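Local coordinates for protein endo-1,4-beta-xylanase C (PDB 4XUO) that hydrolyses internal beta-1,4-xylosidic linkages of xylan, the present chain being its N-terminal CBM22-1 xylan-binding domain with a bound calcium ion, at residues His14-Gly19 and Leu147-Gln152; Val30-Thr35 and Gln44-Thr49; Gln22-Arg27 and Pro58-Thr63; Tyr77-Ala82 and Gln116-Leu121. All coordinates share one frame; numbering follows the deposited sequence.

Contact 1: His14-Gly19 and Leu147-Gln152. With CA (calcium ion), chain C.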
loop_
_atom_site.group_PDB
_atom_site.type_symbol
_atom_site.label_atom_id
_atom_site.label_comp_id
_atom_site.label_asym_id
_atom_site.label_seq_id
_atom_site.Cartn_x
_atom_site.Cartn_y
_atom_site.Cartn_z
ATOM N N HIS A 14 -7.449 7.374 -2.106
ATOM C CA HIS A 14 -7.603 7.438 -0.655
ATOM C C HIS A 14 -6.836 8.591 -0.030
ATOM O O HIS A 14 -5.585 8.599 -0.021
ATOM C CB HIS A 14 -7.105 6.160 -0.002
ATOM C CG HIS A 14 -7.909 4.947 -0.330
ATOM N ND1 HIS A 14 -7.494 3.687 0.033
ATOM C CD2 HIS A 14 -9.102 4.790 -0.947
ATOM C CE1 HIS A 14 -8.419 2.807 -0.303
ATOM N NE2 HIS A 14 -9.393 3.448 -0.930
ATOM N N SER A 15 -7.595 9.560 0.494
ATOM C CA SER A 15 -7.036 10.742 1.190
ATOM C C SER A 15 -7.066 10.639 2.711
ATOM O O SER A 15 -6.376 11.418 3.406
ATOM C CB SER A 15 -7.813 11.979 0.761
ATOM O OG SER A 15 -9.123 11.925 1.311
ATOM N N PHE A 16 -7.876 9.714 3.228
ATOM C CA PHE A 16 -7.993 9.403 4.659
ATOM C C PHE A 16 -8.606 10.546 5.480
ATOM O O PHE A 16 -8.521 10.537 6.694
ATOM C CB PHE A 16 -6.642 8.941 5.247
ATOM C CG PHE A 16 -6.098 7.709 4.553
ATOM C CD1 PHE A 16 -6.797 6.520 4.634
ATOM C CD2 PHE A 16 -4.969 7.776 3.733
ATOM C CE1 PHE A 16 -6.345 5.384 3.967
ATOM C CE2 PHE A 16 -4.504 6.656 3.074
ATOM C CZ PHE A 16 -5.203 5.451 3.184
ATOM N N GLU A 17 -9.281 11.454 4.791
ATOM C CA GLU A 17 -9.776 12.696 5.369
ATOM C C GLU A 17 -11.129 12.560 6.059
ATOM O O GLU A 17 -11.551 13.478 6.757
ATOM C CB GLU A 17 -9.875 13.756 4.287
ATOM C CG GLU A 17 -8.532 14.178 3.726
ATOM C CD GLU A 17 -7.596 14.740 4.771
ATOM O OE1 GLU A 17 -8.001 15.689 5.480
ATOM O OE2 GLU A 17 -6.451 14.264 4.880
ATOM N N GLU A 18 -11.805 11.430 5.861
ATOM C CA GLU A 18 -13.019 11.117 6.601
ATOM C C GLU A 18 -12.623 10.273 7.819
ATOM O O GLU A 18 -11.459 10.270 8.229
ATOM C CB GLU A 18 -14.028 10.411 5.683
ATOM C CG GLU A 18 -14.698 11.327 4.660
ATOM C CD GLU A 18 -13.814 11.661 3.465
ATOM O OE1 GLU A 18 -13.431 10.730 2.717
ATOM O OE2 GLU A 18 -13.508 12.863 3.261
ATOM N N GLY A 19 -13.572 9.576 8.426
ATOM C CA GLY A 19 -13.286 8.826 9.650
ATOM C C GLY A 19 -12.577 7.487 9.476
ATOM O O GLY A 19 -11.893 7.030 10.402
ATOM N N LEU A 147 3.489 5.887 8.211
ATOM C CA LEU A 147 2.280 6.531 7.726
ATOM C C LEU A 147 2.169 6.465 6.202
ATOM O O LEU A 147 3.187 6.505 5.498
ATOM C CB LEU A 147 2.295 8.023 8.101
ATOM C CG LEU A 147 2.461 8.315 9.581
ATOM C CD1 LEU A 147 3.047 9.692 9.805
ATOM C CD2 LEU A 147 1.148 8.177 10.315
ATOM N N LEU A 148 0.920 6.447 5.711
ATOM C CA LEU A 148 0.594 6.475 4.289
ATOM C C LEU A 148 -0.462 7.524 3.997
ATOM O O LEU A 148 -1.490 7.602 4.710
ATOM C CB LEU A 148 0.068 5.092 3.834
ATOM C CG LEU A 148 -0.464 4.967 2.410
ATOM C CD1 LEU A 148 0.651 5.137 1.388
ATOM C CD2 LEU A 148 -1.201 3.656 2.163
ATOM N N ASP A 149 -0.277 8.290 2.933
ATOM C CA ASP A 149 -1.313 9.277 2.521
ATOM C C ASP A 149 -1.378 9.419 0.996
ATOM O O ASP A 149 -0.461 9.012 0.283
ATOM C CB ASP A 149 -1.021 10.646 3.175
ATOM C CG ASP A 149 -2.269 11.533 3.303
ATOM O OD1 ASP A 149 -3.424 11.068 2.988
ATOM O OD2 ASP A 149 -2.093 12.694 3.742
ATOM N N GLU A 150 -2.469 9.998 0.494
ATOM C CA GLU A 150 -2.648 10.251 -0.941
ATOM C C GLU A 150 -2.338 8.995 -1.741
ATOM O O GLU A 150 -1.529 9.000 -2.651
ATOM C CB GLU A 150 -1.826 11.463 -1.424
ATOM C CG GLU A 150 -2.421 12.786 -0.986
ATOM C CD GLU A 150 -3.768 13.084 -1.619
ATOM O OE1 GLU A 150 -3.792 13.604 -2.761
ATOM O OE2 GLU A 150 -4.808 12.805 -0.972
ATOM N N PHE A 151 -2.984 7.908 -1.349
ATOM C CA PHE A 151 -2.843 6.633 -2.050
ATOM C C PHE A 151 -3.734 6.613 -3.284
ATOM O O PHE A 151 -4.860 7.112 -3.238
ATOM C CB PHE A 151 -3.180 5.470 -1.108
ATOM C CG PHE A 151 -3.129 4.115 -1.775
ATOM C CD1 PHE A 151 -1.927 3.474 -2.007
ATOM C CD2 PHE A 151 -4.300 3.493 -2.156
ATOM C CE1 PHE A 151 -1.886 2.235 -2.630
ATOM C CE2 PHE A 151 -4.280 2.252 -2.780
ATOM C CZ PHE A 151 -3.068 1.618 -3.014
ATOM N N GLN A 152 -3.213 6.083 -4.389
ATOM C CA GLN A 152 -3.951 6.045 -5.666
ATOM C C GLN A 152 -3.610 4.822 -6.514
ATOM O O GLN A 152 -2.475 4.377 -6.538
ATOM C CB GLN A 152 -3.645 7.322 -6.465
ATOM C CG GLN A 152 -4.352 7.482 -7.795
ATOM C CD GLN A 152 -3.946 8.785 -8.499
ATOM O OE1 GLN A 152 -4.466 9.842 -8.182
ATOM N NE2 GLN A 152 -2.995 8.715 -9.408
HETATM CA CA CA C . -4.665 13.043 3.768
HETATM O O HOH W 1 -5.079 13.735 1.581
#
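Ser15 and Asp149 meet at the calcium ion of this beta-sandwich CBM22 domain. The carbonyl Ser15 O binds the metal at 2.4 Å. The carboxylate of Asp149 binds it with both oxygens, OD1 at 2.5 Å and OD2 at 2.6 Å. Ser15 O and Asp149 OD1 are close to each other because they share the ion, not because they are hydrogen-bonded. Glu17 OE2 also binds the ion, at 2.4 Å; a bend at chi2 (-59°) brings the carboxylate back to it. A water and the backbone carbonyls of Gln41 and Gln44 complete the shell. In the second shell, that water donates to Glu150 OE2, so Glu150 is linked to the metal through the water. Asp149 OD2 also accepts from the backbone N of Tyr40, and Glu17 OE1 from that of Lys43. These bonds help fix the carboxylates, and the ion probably offsets the repulsion between them. Phe16 lies beside the site. Its ring edge faces Asp149 OD1, which lies near the ring plane, and the ring and carboxylate planes are 42° apart. On one face the same ring carries His14 CB. Further out, the end of strand 10-14 pairs antiparallel with strand 146-157. His14 N donates to Phe151 O at 2.8 Å in an almost straight bond, and Phe151 N returns one to His14 O. The chain turns a corner at Glu150. The side chains of His14 and Phe151 run side by side, their ring planes at 41°. His14 ND1 is hydrogen-bonded to Trp24 NE1, and it lies 3.9 Å from Phe151 CD2.

Contact 2: Val30-Thr35 and Gln44-Thr49. With CA (calcium ion), chain C.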
loop_
_atom_site.group_PDB
_atom_site.type_symbol
_atom_site.label_atom_id
_atom_site.label_comp_id
_atom_site.label_asym_id
_atom_site.label_seq_id
_atom_site.Cartn_x
_atom_site.Cartn_y
_atom_site.Cartn_z
ATOM N N VAL A 30 -1.056 -5.940 14.246
ATOM C CA VAL A 30 -0.751 -4.518 14.189
ATOM C C VAL A 30 -2.009 -3.681 14.375
ATOM O O VAL A 30 -3.144 -4.204 14.367
ATOM C CB VAL A 30 -0.089 -4.130 12.831
ATOM C CG1 VAL A 30 1.170 -4.939 12.607
ATOM C CG2 VAL A 30 -1.055 -4.302 11.673
ATOM N N LYS A 31 -1.784 -2.381 14.557
ATOM C CA LYS A 31 -2.839 -1.399 14.699
ATOM C C LYS A 31 -2.815 -0.479 13.494
ATOM O O LYS A 31 -1.830 0.225 13.245
ATOM C CB LYS A 31 -2.633 -0.598 15.992
ATOM C CG LYS A 31 -3.601 0.562 16.195
ATOM C CD LYS A 31 -3.373 1.237 17.550
ATOM C CE LYS A 31 -4.384 2.340 17.810
ATOM N NZ LYS A 31 -4.751 2.436 19.249
ATOM N N VAL A 32 -3.913 -0.484 12.759
ATOM C CA VAL A 32 -4.042 0.316 11.575
ATOM C C VAL A 32 -5.236 1.238 11.752
ATOM O O VAL A 32 -6.374 0.760 11.924
ATOM C CB VAL A 32 -4.255 -0.549 10.325
ATOM C CG1 VAL A 32 -4.620 0.332 9.136
ATOM C CG2 VAL A 32 -3.005 -1.385 10.040
ATOM N N ASP A 33 -4.976 2.544 11.726
ATOM C CA ASP A 33 -6.019 3.543 11.995
ATOM C C ASP A 33 -5.644 4.896 11.405
ATOM O O ASP A 33 -4.500 5.110 11.017
ATOM C CB ASP A 33 -6.257 3.656 13.508
ATOM C CG ASP A 33 -4.992 4.018 14.298
ATOM O OD1 ASP A 33 -3.980 4.490 13.730
ATOM O OD2 ASP A 33 -5.008 3.858 15.531
ATOM N N VAL A 34 -6.617 5.791 11.323
ATOM C CA VAL A 34 -6.380 7.138 10.819
ATOM C C VAL A 34 -5.854 8.046 11.950
ATOM O O VAL A 34 -6.236 7.889 13.130
ATOM C CB VAL A 34 -7.648 7.684 10.153
ATOM C CG1 VAL A 34 -7.455 9.099 9.664
ATOM C CG2 VAL A 34 -8.022 6.776 8.992
ATOM N N THR A 35 -4.935 8.949 11.598
ATOM C CA THR A 35 -4.372 9.902 12.549
ATOM C C THR A 35 -4.505 11.307 12.009
ATOM O O THR A 35 -4.352 11.537 10.799
ATOM C CB THR A 35 -2.876 9.634 12.857
ATOM O OG1 THR A 35 -2.416 10.549 13.861
ATOM C CG2 THR A 35 -1.991 9.793 11.621
ATOM N N GLN A 44 -5.260 14.420 7.625
ATOM C CA GLN A 44 -5.180 13.049 8.130
ATOM C C GLN A 44 -4.414 12.103 7.224
ATOM O O GLN A 44 -4.326 12.326 6.024
ATOM C CB GLN A 44 -6.591 12.506 8.345
ATOM C CG GLN A 44 -7.327 13.228 9.463
ATOM C CD GLN A 44 -8.658 12.586 9.789
ATOM O OE1 GLN A 44 -9.470 12.321 8.906
ATOM N NE2 GLN A 44 -8.873 12.304 11.057
ATOM N N SER A 45 -3.880 11.045 7.827
ATOM C CA SER A 45 -3.195 9.982 7.086
ATOM C C SER A 45 -3.445 8.649 7.769
ATOM O O SER A 45 -4.031 8.616 8.856
ATOM C CB SER A 45 -1.682 10.275 6.977
ATOM O OG SER A 45 -1.039 10.263 8.254
ATOM N N LEU A 46 -2.999 7.556 7.132
ATOM C CA LEU A 46 -3.181 6.202 7.678
ATOM C C LEU A 46 -1.938 5.753 8.437
ATOM O O LEU A 46 -0.838 5.735 7.867
ATOM C CB LEU A 46 -3.423 5.190 6.551
ATOM C CG LEU A 46 -3.777 3.771 7.041
ATOM C CD1 LEU A 46 -5.207 3.702 7.570
ATOM C CD2 LEU A 46 -3.584 2.765 5.915
ATOM N N GLN A 47 -2.100 5.392 9.709
ATOM C CA GLN A 47 -0.949 5.067 10.556
ATOM C C GLN A 47 -0.897 3.584 10.890
ATOM O O GLN A 47 -1.915 2.984 11.282
ATOM C CB GLN A 47 -1.016 5.891 11.857
ATOM C CG GLN A 47 -0.025 5.475 12.932
ATOM C CD GLN A 47 -0.104 6.370 14.152
ATOM O OE1 GLN A 47 -1.147 6.458 14.810
ATOM N NE2 GLN A 47 0.980 7.059 14.439
ATOM N N THR A 48 0.296 3.011 10.818
ATOM C CA THR A 48 0.503 1.639 11.216
ATOM C C THR A 48 1.536 1.555 12.342
ATOM O O THR A 48 2.665 2.013 12.178
ATOM C CB THR A 48 0.967 0.773 10.024
ATOM O OG1 THR A 48 -0.034 0.784 8.980
ATOM C CG2 THR A 48 1.179 -0.638 10.471
ATOM N N THR A 49 1.128 1.004 13.492
ATOM C CA THR A 49 2.031 0.713 14.596
ATOM C C THR A 49 1.905 -0.736 15.079
ATOM O O THR A 49 0.960 -1.449 14.714
ATOM C CB THR A 49 1.727 1.619 15.811
ATOM O OG1 THR A 49 0.372 1.419 16.234
ATOM C CG2 THR A 49 1.988 3.081 15.486
HETATM CA CA CA C . -4.665 13.043 3.768
HETATM O O HOH W 1 -5.079 13.735 1.581
#
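Val30 opens the pairing with its CB 3.4 Å from Thr49 O. Lys31 follows as a hydrogen-bonded antiparallel partner of Thr49. Its N-H points almost straight at Thr49 O (2.9 Å), and its CB and CD pass alongside Thr49 OG1. Val32 turns to the other face, beside Thr48 and Leu46. With CG1 anti to the backbone N (chi1 171°), this methyl comes within 3.8 Å of Leu46 CD1, while CG2 lies beside Thr48 OG1. Pro58 of strand 57-61 also touches Val32, Leu46 and Thr48, so this face packs against strand 57-61. Asp33 pairs with Gln47. The bond from Gln47 N to Asp33 O is 2.7 Å long, and Asp33 N donates back to Gln47 O. Their side chains lie side by side, with Asp33 OD1 near Gln47 CB and OE1. Val34 faces Leu46 in a non-hydrogen-bonded pair, and its side chain crosses that of Gln44 at about a right angle, CG1 doing the touching. Thr35 exchanges two backbone bonds with Ser45. Its CG2 packs 3.5 Å from Ser45 OG, while Thr35 OG1 accepts from Glu37 N and Ser45 OG bonds to Gln38 O. Just beyond, the carbonyl Gln44 O binds the calcium ion at 2.4 Å. The whole is a twisted antiparallel beta hairpin, whose connecting loop supplies the carbonyls of Gln41 and Gln44 to the metal site of the CBM22 beta-sandwich.

Contact 3: Gln22-Arg27 and Pro58-Thr63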
loop_
_atom_site.group_PDB
_atom_site.type_symbol
_atom_site.label_atom_id
_atom_site.label_comp_id
_atom_site.label_asym_id
_atom_site.label_seq_id
_atom_site.Cartn_x
_atom_site.Cartn_y
_atom_site.Cartn_z
ATOM N N GLN A 22 -10.875 3.234 4.901
ATOM C CA GLN A 22 -11.223 3.102 3.504
ATOM C C GLN A 22 -10.825 1.715 2.963
ATOM O O GLN A 22 -10.422 1.589 1.819
ATOM C CB GLN A 22 -10.585 4.224 2.668
ATOM C CG GLN A 22 -10.898 5.632 3.169
ATOM C CD GLN A 22 -10.575 6.717 2.141
ATOM O OE1 GLN A 22 -9.705 7.563 2.360
ATOM N NE2 GLN A 22 -11.245 6.675 1.006
ATOM N N GLY A 23 -10.962 0.704 3.816
ATOM C CA GLY A 23 -10.698 -0.686 3.457
ATOM C C GLY A 23 -9.364 -1.203 3.955
ATOM O O GLY A 23 -9.168 -2.394 3.994
ATOM N N TRP A 24 -8.415 -0.317 4.281
ATOM C CA TRP A 24 -7.114 -0.774 4.730
ATOM C C TRP A 24 -7.287 -1.420 6.085
ATOM O O TRP A 24 -8.054 -0.928 6.937
ATOM C CB TRP A 24 -6.120 0.369 4.826
ATOM C CG TRP A 24 -5.649 0.894 3.491
ATOM C CD1 TRP A 24 -6.259 1.827 2.700
ATOM C CD2 TRP A 24 -4.434 0.528 2.811
ATOM N NE1 TRP A 24 -5.502 2.051 1.570
ATOM C CE2 TRP A 24 -4.387 1.271 1.614
ATOM C CE3 TRP A 24 -3.413 -0.392 3.079
ATOM C CZ2 TRP A 24 -3.350 1.141 0.683
ATOM C CZ3 TRP A 24 -2.372 -0.507 2.182
ATOM C CH2 TRP A 24 -2.355 0.262 0.983
ATOM N N THR A 25 -6.611 -2.529 6.266
ATOM C CA THR A 25 -6.762 -3.352 7.448
ATOM C C THR A 25 -5.441 -3.984 7.899
ATOM O O THR A 25 -4.420 -3.975 7.185
ATOM C CB THR A 25 -7.844 -4.410 7.201
ATOM O OG1 THR A 25 -8.191 -5.011 8.459
ATOM C CG2 THR A 25 -7.348 -5.466 6.260
ATOM N N ALA A 26 -5.422 -4.490 9.117
ATOM C CA ALA A 26 -4.175 -5.016 9.677
ATOM C C ALA A 26 -3.752 -6.334 9.046
ATOM O O ALA A 26 -4.604 -7.215 8.819
ATOM C CB ALA A 26 -4.313 -5.195 11.172
ATOM N N ARG A 27 -2.436 -6.454 8.792
ATOM C CA ARG A 27 -1.795 -7.698 8.398
ATOM C C ARG A 27 -0.789 -8.013 9.506
ATOM O O ARG A 27 0.240 -7.344 9.645
ATOM C CB ARG A 27 -1.108 -7.572 7.039
ATOM C CG ARG A 27 -0.294 -8.765 6.593
ATOM C CD ARG A 27 0.356 -8.437 5.234
ATOM N NE ARG A 27 1.274 -9.459 4.749
ATOM C CZ ARG A 27 0.917 -10.534 4.049
ATOM N NH1 ARG A 27 -0.370 -10.769 3.786
ATOM N NH2 ARG A 27 1.841 -11.382 3.603
ATOM N N PRO A 58 -0.015 -2.376 6.947
ATOM C CA PRO A 58 -1.365 -2.122 6.485
ATOM C C PRO A 58 -1.584 -2.823 5.164
ATOM O O PRO A 58 -0.656 -2.887 4.345
ATOM C CB PRO A 58 -1.395 -0.613 6.327
ATOM C CG PRO A 58 0.007 -0.266 5.883
ATOM C CD PRO A 58 0.901 -1.287 6.535
ATOM N N SER A 59 -2.780 -3.386 4.970
ATOM C CA SER A 59 -3.094 -4.120 3.728
ATOM C C SER A 59 -4.434 -3.751 3.129
ATOM O O SER A 59 -5.319 -3.264 3.843
ATOM C CB SER A 59 -3.076 -5.626 3.960
ATOM O OG SER A 59 -4.133 -6.026 4.858
ATOM N N LEU A 60 -4.567 -4.024 1.832
ATOM C CA LEU A 60 -5.747 -3.652 1.045
ATOM C C LEU A 60 -6.042 -4.720 -0.018
ATOM O O LEU A 60 -5.214 -5.041 -0.854
ATOM C CB LEU A 60 -5.538 -2.283 0.399
ATOM C CG LEU A 60 -6.732 -1.695 -0.362
ATOM C CD1 LEU A 60 -7.841 -1.218 0.548
ATOM C CD2 LEU A 60 -6.297 -0.551 -1.277
ATOM N N SER A 61 -7.230 -5.318 0.038
ATOM C CA SER A 61 -7.622 -6.254 -1.003
ATOM C C SER A 61 -7.785 -5.513 -2.335
ATOM O O SER A 61 -8.481 -4.509 -2.384
ATOM C CB SER A 61 -8.975 -6.917 -0.678
ATOM O OG SER A 61 -9.276 -7.890 -1.683
ATOM N N LEU A 62 -7.171 -6.045 -3.392
ATOM C CA LEU A 62 -7.295 -5.515 -4.743
ATOM C C LEU A 62 -8.115 -6.415 -5.669
ATOM O O LEU A 62 -8.267 -6.118 -6.846
ATOM C CB LEU A 62 -5.909 -5.229 -5.338
ATOM C CG LEU A 62 -5.053 -4.179 -4.635
ATOM C CD1 LEU A 62 -3.768 -3.975 -5.440
ATOM C CD2 LEU A 62 -5.837 -2.883 -4.424
ATOM N N THR A 63 -8.703 -7.469 -5.106
ATOM C CA THR A 63 -9.405 -8.479 -5.844
ATOM C C THR A 63 -10.499 -7.810 -6.696
ATOM O O THR A 63 -10.666 -8.178 -7.853
ATOM C CB THR A 63 -9.974 -9.549 -4.916
ATOM O OG1 THR A 63 -8.899 -10.224 -4.245
ATOM C CG2 THR A 63 -10.760 -10.619 -5.708
HETATM O O HOH W 2 -9.242 -4.505 2.016
#
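Thr25 O is gripped by two donors of one residue, Ser59. Ser59 N reaches it at 2.8 Å, in the carbonyl plane. Ser59 OG comes from well above that plane at 3.1 Å; chi1 of 66° sets the hydroxyl between the backbone N and the carbonyl carbon, turned to this oxygen. Thr25 N donates in return to Ser59 O, closing a hydrogen-bonded antiparallel pair between strands 25-27 and 57-61. Beside it, Trp24 turns its indole into the beta-sandwich. Leu60 CB sits over the centre of the six-membered ring, 3.7 Å from the centroid, in a CH-pi contact. Leu60 CD2 covers the same indole near CE2 and CZ2. Pro58 O lies at the ring edge, 3.6 Å from CZ3 of Trp24. Phe151 meets the indole edge-to-face, and Trp24 NE1 is bonded to His14 ND1. Toward Gly23 and Ser61 the two chains part, and a water bridges Gly23 O and Ser61 N. Arg27 passes CB by Ser59, then extends to a salt bridge with Glu94 and a cation-pi contact with Tyr136. The backbone bonds fix the register, while the buried indole is held by apolar cover on its face and by one polar bond at its nitrogen.

Contact 4: Tyr77-Ala82 and Gln116-Leu121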
loop_
_atom_site.group_PDB
_atom_site.type_symbol
_atom_site.label_atom_id
_atom_site.label_comp_id
_atom_site.label_asym_id
_atom_site.label_seq_id
_atom_site.Cartn_x
_atom_site.Cartn_y
_atom_site.Cartn_z
ATOM N N TYR A 77 2.299 8.383 -0.691
ATOM C CA TYR A 77 3.336 9.083 0.068
ATOM C C TYR A 77 3.436 8.511 1.471
ATOM O O TYR A 77 2.420 8.207 2.121
ATOM C CB TYR A 77 3.044 10.566 0.115
ATOM C CG TYR A 77 3.148 11.202 -1.235
ATOM C CD1 TYR A 77 2.119 11.060 -2.171
ATOM C CD2 TYR A 77 4.260 11.926 -1.597
ATOM C CE1 TYR A 77 2.216 11.654 -3.419
ATOM C CE2 TYR A 77 4.352 12.514 -2.845
ATOM C CZ TYR A 77 3.326 12.366 -3.744
ATOM O OH TYR A 77 3.416 12.946 -4.991
ATOM N N VAL A 78 4.671 8.305 1.922
ATOM C CA VAL A 78 4.931 7.626 3.174
ATOM C C VAL A 78 5.956 8.415 3.990
ATOM O O VAL A 78 6.752 9.169 3.420
ATOM C CB VAL A 78 5.446 6.172 2.978
ATOM C CG1 VAL A 78 4.404 5.297 2.273
ATOM C CG2 VAL A 78 6.724 6.125 2.168
ATOM N N LYS A 79 5.946 8.167 5.297
ATOM C CA LYS A 79 6.800 8.860 6.288
ATOM C C LYS A 79 6.838 7.995 7.526
ATOM O O LYS A 79 5.853 7.332 7.865
ATOM C CB LYS A 79 6.237 10.253 6.623
ATOM C CG LYS A 79 7.141 11.078 7.543
ATOM C CD LYS A 79 6.563 12.473 7.775
ATOM C CE LYS A 79 7.422 13.299 8.733
ATOM N NZ LYS A 79 6.786 14.585 9.155
ATOM N N LEU A 80 7.979 7.943 8.213
ATOM C CA LEU A 80 8.031 7.128 9.435
ATOM C C LEU A 80 7.410 7.891 10.620
ATOM O O LEU A 80 7.371 9.119 10.637
ATOM C CB LEU A 80 9.461 6.714 9.764
ATOM C CG LEU A 80 10.263 5.891 8.751
ATOM C CD1 LEU A 80 11.556 5.381 9.379
ATOM C CD2 LEU A 80 9.522 4.685 8.190
ATOM N N VAL A 81 6.872 7.146 11.572
ATOM C CA VAL A 81 6.343 7.733 12.801
ATOM C C VAL A 81 7.530 8.304 13.591
ATOM O O VAL A 81 8.637 7.780 13.513
ATOM C CB VAL A 81 5.544 6.689 13.609
ATOM C CG1 VAL A 81 5.210 7.179 15.004
ATOM C CG2 VAL A 81 4.266 6.331 12.876
ATOM N N ALA A 82 7.279 9.398 14.315
ATOM C CA ALA A 82 8.318 10.146 15.033
ATOM C C ALA A 82 9.110 9.239 15.946
ATOM O O ALA A 82 8.531 8.467 16.691
ATOM C CB ALA A 82 7.673 11.262 15.827
ATOM N N GLN A 116 11.411 12.400 9.044
ATOM C CA GLN A 116 11.570 13.825 8.770
ATOM C C GLN A 116 10.868 14.371 7.523
ATOM O O GLN A 116 10.684 15.576 7.431
ATOM C CB GLN A 116 13.066 14.169 8.627
ATOM C CG GLN A 116 13.970 13.802 9.802
ATOM C CD GLN A 116 13.610 14.530 11.081
ATOM O OE1 GLN A 116 12.772 14.065 11.857
ATOM N NE2 GLN A 116 14.258 15.670 11.325
ATOM N N LYS A 117 10.537 13.527 6.537
ATOM C CA LYS A 117 9.966 13.990 5.266
ATOM C C LYS A 117 9.128 12.895 4.637
ATOM O O LYS A 117 9.441 11.730 4.793
ATOM C CB LYS A 117 11.038 14.253 4.209
ATOM C CG LYS A 117 12.258 15.023 4.642
ATOM C CD LYS A 117 13.263 15.135 3.499
ATOM C CE LYS A 117 12.680 15.813 2.270
ATOM N NZ LYS A 117 12.147 17.180 2.578
ATOM N N TRP A 118 8.122 13.293 3.875
ATOM C CA TRP A 118 7.323 12.355 3.093
ATOM C C TRP A 118 8.048 11.939 1.816
ATOM O O TRP A 118 8.731 12.763 1.185
ATOM C CB TRP A 118 5.964 12.968 2.745
ATOM C CG TRP A 118 5.112 13.201 3.940
ATOM C CD1 TRP A 118 5.076 14.334 4.722
ATOM C CD2 TRP A 118 4.156 12.301 4.494
ATOM N NE1 TRP A 118 4.169 14.173 5.740
ATOM C CE2 TRP A 118 3.588 12.934 5.625
ATOM C CE3 TRP A 118 3.718 11.020 4.143
ATOM C CZ2 TRP A 118 2.619 12.323 6.412
ATOM C CZ3 TRP A 118 2.734 10.413 4.916
ATOM C CH2 TRP A 118 2.197 11.064 6.042
ATOM N N VAL A 119 7.894 10.670 1.420
ATOM C CA VAL A 119 8.586 10.099 0.254
ATOM C C VAL A 119 7.570 9.458 -0.700
ATOM O O VAL A 119 6.660 8.721 -0.249
ATOM C CB VAL A 119 9.608 9.043 0.707
ATOM C CG1 VAL A 119 10.243 8.305 -0.481
ATOM C CG2 VAL A 119 10.691 9.706 1.546
ATOM N N LYS A 120 7.691 9.756 -1.990
ATOM C CA LYS A 120 6.806 9.157 -2.970
ATOM C C LYS A 120 7.203 7.723 -3.322
ATOM O O LYS A 120 8.340 7.462 -3.704
ATOM C CB LYS A 120 6.782 9.948 -4.269
ATOM C CG LYS A 120 5.592 9.539 -5.115
ATOM C CD LYS A 120 5.338 10.413 -6.314
ATOM C CE LYS A 120 4.040 9.950 -6.982
ATOM N NZ LYS A 120 3.758 10.655 -8.261
ATOM N N LEU A 121 6.242 6.800 -3.201
ATOM C CA LEU A 121 6.370 5.435 -3.700
ATOM C C LEU A 121 5.450 5.256 -4.892
ATOM O O LEU A 121 4.323 5.772 -4.896
ATOM C CB LEU A 121 5.973 4.437 -2.615
ATOM C CG LEU A 121 6.679 4.451 -1.262
ATOM C CD1 LEU A 121 6.264 3.188 -0.536
ATOM C CD2 LEU A 121 8.174 4.487 -1.369
#
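Val78 and Leu121 form the apolar centre, their side chains crossing at about a right angle. Val78 CG2 lies 3.8 Å from Leu121 CG, and CG1 touches Leu121 CD1. Leu89 and Val113 border Val78 on this inner side. Between the strands, Val119 N donates to Val78 O at 2.7 Å, and Val78 N donates back to Val119 O. This hydrogen-bonded pair joins strands 71-80 and 119-125, neighbours in one antiparallel sheet of the CBM22 beta-sandwich. On its other side, aliphatic lysine chains cover two aromatic rings. Lys79 crosses the indole of Trp118 at about a right angle. Its CB stands over the six-membered ring, 3.6 Å from the centroid, and CD continues to NE1 of Trp118 at 3.6 Å. The lysine chain is fully extended from CG, anti to the backbone N (chi1 -175°), which carries it along that face. Tyr77 O meets the indole edge near CZ3. Tyr77 in turn has Lys120 CG over one face, 3.8 Å above the plane and offset toward the rim. Tyr40 stacks on Tyr77 and meets Trp118 edge-to-face, linking the two rings. At the polar edge, Lys120 CD is 3.4 Å from Tyr77 OH. The ammonium group of Lys79, past CE beside the backbone of Gln116, is hydrogen-bonded to Gln38 OE1.

Overall arrangement
From the N terminus, His14-Gly19 comes first and meets Leu147-Gln152 only near the end of the chain, so contact 1 closes the longest loop and holds the other three within it. Gln22-Arg27 then opens contact 3, which closes at Pro58-Thr63 and encloses the hairpin of contact 2. Contact 4 follows in series. None of the loops cross. Contacts 1, 2 and 4 reach one sheet, with strand 146-157 running between strands 45-49 and 71-80; contact 3 belongs to the facing sheet. Trp24 joins the two by packing on Leu46 and Leu148. Contacts 1 and 2 share the calcium ion. Contacts 3 and 4 do not touch, their centres about 19 Å apart.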